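Local coordinates for KmHsv2 (Kluyveromyces marxianus, PDB 3VU4), which probably binds phosphoinositides and acts in protein transport, as a beta-propeller of the PROPPIN family related to the autophagy protein Atg18, at residues V142-V151 and I198-S207. Numbering follows the deposited sequence.
Sequences VCEFSNGLLV and IKMVRLNRKS. With SO4 (sulfate ion), chain J.
From V142, whose CA lies nearest that of M200, to S146, nearest L203, strands 142-146 and 198-203 run nearly parallel, 10° apart, with their axes 6.6 Å from each other at closest. Side chains, rather than paired backbones, fill the space between them. V142, V151, V201 and L203 suit this seam because branched apolar groups can interlock. V201 directs CG2 between its own backbone N and carbonyl carbon (chi1 -59°), where it meets V151 CG1 at 3.9 Å and V142 CG1 at 4.0 Å. V151 CG2 and L203 CD2 meet tip to tip at 3.8 Å.

E144 is long enough to carry an acceptor across to the next blade while its CB packs on V201 CG2: OE1 accepts the N-H of L203 N through the syn lone pair (2.6 Å, bent to 137°). Cut back to an alanine, this position would probably leave that N-H without its acceptor and open a gap beside L203. At the turns, S207 OG donates to S146 O (3.0 Å) from above the carbonyl plane, while L149 N reaches the same oxygen from the opposite face; the small serine thus tethers the type I' hairpin turn to the next sheet. Each segment includes the first strand of a four-stranded antiparallel sheet, and such face-to-face packing joins successive blades of a seven-bladed beta-propeller.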
loop_
_atom_site.group_PDB
_atom_site.type_symbol
_atom_site.label_atom_id
_atom_site.label_comp_id
_atom_site.label_asym_id
_atom_site.label_seq_id
_atom_site.Cartn_x
_atom_site.Cartn_y
_atom_site.Cartn_z
ATOM N N VAL A 142 -1.655 -3.990 -13.263
ATOM C CA VAL A 142 -1.017 -3.670 -11.992
ATOM C C VAL A 142 -0.013 -2.527 -12.100
ATOM O O VAL A 142 0.817 -2.495 -13.006
ATOM C CB VAL A 142 -0.273 -4.896 -11.434
ATOM C CG1 VAL A 142 0.318 -4.572 -10.075
ATOM C CG2 VAL A 142 -1.220 -6.087 -11.355
ATOM N N CYS A 143 -0.080 -1.582 -11.177
ATOM C CA CYS A 143 0.882 -0.501 -11.196
ATOM C C CYS A 143 0.918 0.243 -9.878
ATOM O O CYS A 143 -0.108 0.482 -9.250
ATOM C CB CYS A 143 0.590 0.465 -12.345
ATOM S SG CYS A 143 -0.581 1.761 -11.981
ATOM N N GLU A 144 2.118 0.587 -9.450
ATOM C CA GLU A 144 2.282 1.317 -8.215
ATOM C C GLU A 144 3.271 2.437 -8.475
ATOM O O GLU A 144 4.196 2.300 -9.275
ATOM C CB GLU A 144 2.820 0.414 -7.102
ATOM C CG GLU A 144 2.420 0.891 -5.708
ATOM C CD GLU A 144 3.504 0.685 -4.673
ATOM O OE1 GLU A 144 4.243 -0.312 -4.775
ATOM O OE2 GLU A 144 3.611 1.514 -3.747
ATOM N N PHE A 145 3.054 3.560 -7.813
ATOM C CA PHE A 145 3.944 4.686 -7.963
ATOM C C PHE A 145 4.252 5.219 -6.588
ATOM O O PHE A 145 3.346 5.499 -5.808
ATOM C CB PHE A 145 3.308 5.794 -8.789
ATOM C CG PHE A 145 4.172 7.005 -8.906
ATOM C CD1 PHE A 145 5.341 6.964 -9.658
ATOM C CD2 PHE A 145 3.860 8.167 -8.210
ATOM C CE1 PHE A 145 6.196 8.066 -9.716
ATOM C CE2 PHE A 145 4.705 9.276 -8.260
ATOM C CZ PHE A 145 5.878 9.223 -9.015
ATOM N N SER A 146 5.533 5.355 -6.284
ATOM C CA SER A 146 5.923 5.875 -4.985
ATOM C C SER A 146 7.352 6.351 -5.015
ATOM O O SER A 146 8.213 5.720 -5.632
ATOM C CB SER A 146 5.775 4.798 -3.902
ATOM O OG SER A 146 6.273 5.259 -2.656
ATOM N N ASN A 147 7.592 7.483 -4.361
ATOM C CA ASN A 147 8.932 8.032 -4.268
ATOM C C ASN A 147 9.616 8.127 -5.641
ATOM O O ASN A 147 10.725 7.627 -5.823
ATOM C CB ASN A 147 9.737 7.128 -3.347
ATOM C CG ASN A 147 10.837 7.849 -2.650
ATOM O OD1 ASN A 147 10.749 8.112 -1.456
ATOM N ND2 ASN A 147 11.890 8.185 -3.387
ATOM N N GLY A 148 8.940 8.743 -6.607
ATOM C CA GLY A 148 9.503 8.893 -7.939
ATOM C C GLY A 148 9.724 7.643 -8.784
ATOM O O GLY A 148 10.299 7.729 -9.874
ATOM N N LEU A 149 9.267 6.484 -8.318
ATOM C CA LEU A 149 9.459 5.254 -9.073
ATOM C C LEU A 149 8.125 4.646 -9.530
ATOM O O LEU A 149 7.182 4.535 -8.749
ATOM C CB LEU A 149 10.228 4.258 -8.206
ATOM C CG LEU A 149 11.103 3.210 -8.886
ATOM C CD1 LEU A 149 12.153 3.901 -9.736
ATOM C CD2 LEU A 149 11.774 2.341 -7.823
ATOM N N LEU A 150 8.050 4.256 -10.798
ATOM C CA LEU A 150 6.832 3.662 -11.340
ATOM C C LEU A 150 7.051 2.183 -11.646
ATOM O O LEU A 150 8.002 1.819 -12.349
ATOM C CB LEU A 150 6.405 4.374 -12.626
ATOM C CG LEU A 150 5.055 3.981 -13.244
ATOM C CD1 LEU A 150 3.912 4.581 -12.409
ATOM C CD2 LEU A 150 4.967 4.490 -14.693
ATOM N N VAL A 151 6.179 1.336 -11.103
ATOM C CA VAL A 151 6.252 -0.103 -11.333
ATOM C C VAL A 151 4.931 -0.514 -11.957
ATOM O O VAL A 151 3.868 -0.202 -11.424
ATOM C CB VAL A 151 6.436 -0.897 -10.015
ATOM C CG1 VAL A 151 6.517 -2.383 -10.315
ATOM C CG2 VAL A 151 7.694 -0.440 -9.295
ATOM N N ILE A 198 0.310 -11.351 -11.805
ATOM C CA ILE A 198 0.640 -10.690 -10.557
ATOM C C ILE A 198 -0.606 -10.165 -9.842
ATOM O O ILE A 198 -1.492 -9.541 -10.447
ATOM C CB ILE A 198 1.613 -9.518 -10.799
ATOM C CG1 ILE A 198 3.039 -10.064 -10.950
ATOM C CG2 ILE A 198 1.520 -8.498 -9.663
ATOM C CD1 ILE A 198 4.049 -9.022 -11.342
ATOM N N LYS A 199 -0.661 -10.424 -8.540
ATOM C CA LYS A 199 -1.769 -9.982 -7.712
ATOM C C LYS A 199 -1.611 -8.503 -7.376
ATOM O O LYS A 199 -2.538 -7.711 -7.569
ATOM C CB LYS A 199 -1.823 -10.815 -6.431
ATOM C CG LYS A 199 -2.948 -10.433 -5.474
ATOM C CD LYS A 199 -4.288 -10.450 -6.169
ATOM C CE LYS A 199 -5.418 -10.211 -5.191
ATOM N NZ LYS A 199 -6.678 -9.922 -5.928
ATOM N N MET A 200 -0.435 -8.140 -6.872
ATOM C CA MET A 200 -0.134 -6.754 -6.517
ATOM C C MET A 200 1.362 -6.577 -6.301
ATOM O O MET A 200 2.073 -7.555 -6.060
ATOM C CB MET A 200 -0.854 -6.357 -5.231
ATOM C CG MET A 200 -0.443 -7.178 -4.027
ATOM S SD MET A 200 -1.203 -6.593 -2.508
ATOM C CE MET A 200 -2.672 -7.576 -2.525
ATOM N N VAL A 201 1.841 -5.339 -6.403
ATOM C CA VAL A 201 3.255 -5.063 -6.165
ATOM C C VAL A 201 3.352 -3.956 -5.132
ATOM O O VAL A 201 2.480 -3.097 -5.051
ATOM C CB VAL A 201 4.019 -4.662 -7.460
ATOM C CG1 VAL A 201 3.916 -5.789 -8.490
ATOM C CG2 VAL A 201 3.502 -3.364 -8.005
ATOM N N ARG A 202 4.406 -3.986 -4.326
ATOM C CA ARG A 202 4.561 -2.988 -3.282
ATOM C C ARG A 202 5.991 -2.499 -3.100
ATOM O O ARG A 202 6.917 -3.292 -2.888
ATOM C CB ARG A 202 4.046 -3.560 -1.960
ATOM C CG ARG A 202 2.545 -3.836 -1.936
ATOM C CD ARG A 202 1.756 -2.545 -1.732
ATOM N NE ARG A 202 0.328 -2.793 -1.562
ATOM C CZ ARG A 202 -0.524 -3.048 -2.552
ATOM N NH1 ARG A 202 -0.113 -3.085 -3.810
ATOM N NH2 ARG A 202 -1.795 -3.288 -2.277
ATOM N N LEU A 203 6.155 -1.180 -3.179
ATOM C CA LEU A 203 7.445 -0.534 -2.998
ATOM C C LEU A 203 7.652 -0.252 -1.515
ATOM O O LEU A 203 6.693 0.044 -0.798
ATOM C CB LEU A 203 7.488 0.789 -3.761
ATOM C CG LEU A 203 7.552 0.732 -5.288
ATOM C CD1 LEU A 203 7.352 2.127 -5.861
ATOM C CD2 LEU A 203 8.889 0.154 -5.729
ATOM N N ASN A 204 8.896 -0.362 -1.048
ATOM C CA ASN A 204 9.183 -0.058 0.346
ATOM C C ASN A 204 9.380 1.462 0.445
ATOM O O ASN A 204 9.442 2.150 -0.577
ATOM C CB ASN A 204 10.408 -0.852 0.852
ATOM C CG ASN A 204 11.706 -0.520 0.108
ATOM O OD1 ASN A 204 11.706 0.117 -0.950
ATOM N ND2 ASN A 204 12.826 -0.981 0.664
ATOM N N ARG A 205 9.430 1.982 1.665
ATOM C CA ARG A 205 9.583 3.416 1.911
ATOM C C ARG A 205 10.571 4.139 1.001
ATOM O O ARG A 205 10.237 5.158 0.396
ATOM C CB ARG A 205 9.999 3.638 3.358
ATOM C CG ARG A 205 8.943 4.228 4.247
ATOM C CD ARG A 205 9.202 5.697 4.522
ATOM N NE ARG A 205 8.639 6.107 5.811
ATOM C CZ ARG A 205 7.369 5.926 6.175
ATOM N NH1 ARG A 205 6.512 5.337 5.345
ATOM N NH2 ARG A 205 6.953 6.327 7.375
ATOM N N LYS A 206 11.791 3.618 0.921
ATOM C CA LYS A 206 12.835 4.220 0.105
ATOM C C LYS A 206 12.695 3.949 -1.391
ATOM O O LYS A 206 13.304 4.642 -2.205
ATOM C CB LYS A 206 14.200 3.726 0.573
ATOM C CG LYS A 206 14.511 4.054 2.015
ATOM C CD LYS A 206 15.774 3.344 2.478
ATOM C CE LYS A 206 16.041 3.619 3.950
ATOM N NZ LYS A 206 17.106 2.729 4.496
ATOM N N SER A 207 11.904 2.943 -1.748
ATOM C CA SER A 207 11.691 2.568 -3.144
ATOM C C SER A 207 12.868 1.800 -3.727
ATOM O O SER A 207 12.977 1.663 -4.941
ATOM C CB SER A 207 11.416 3.797 -4.016
ATOM O OG SER A 207 10.098 4.276 -3.827
HETATM S S SO4 J . 6.126 10.494 -2.945
HETATM O O1 SO4 J . 6.992 11.010 -4.023
HETATM O O2 SO4 J . 6.937 9.768 -1.949
HETATM O O3 SO4 J . 5.450 11.622 -2.299
HETATM O O4 SO4 J . 5.108 9.591 -3.517
#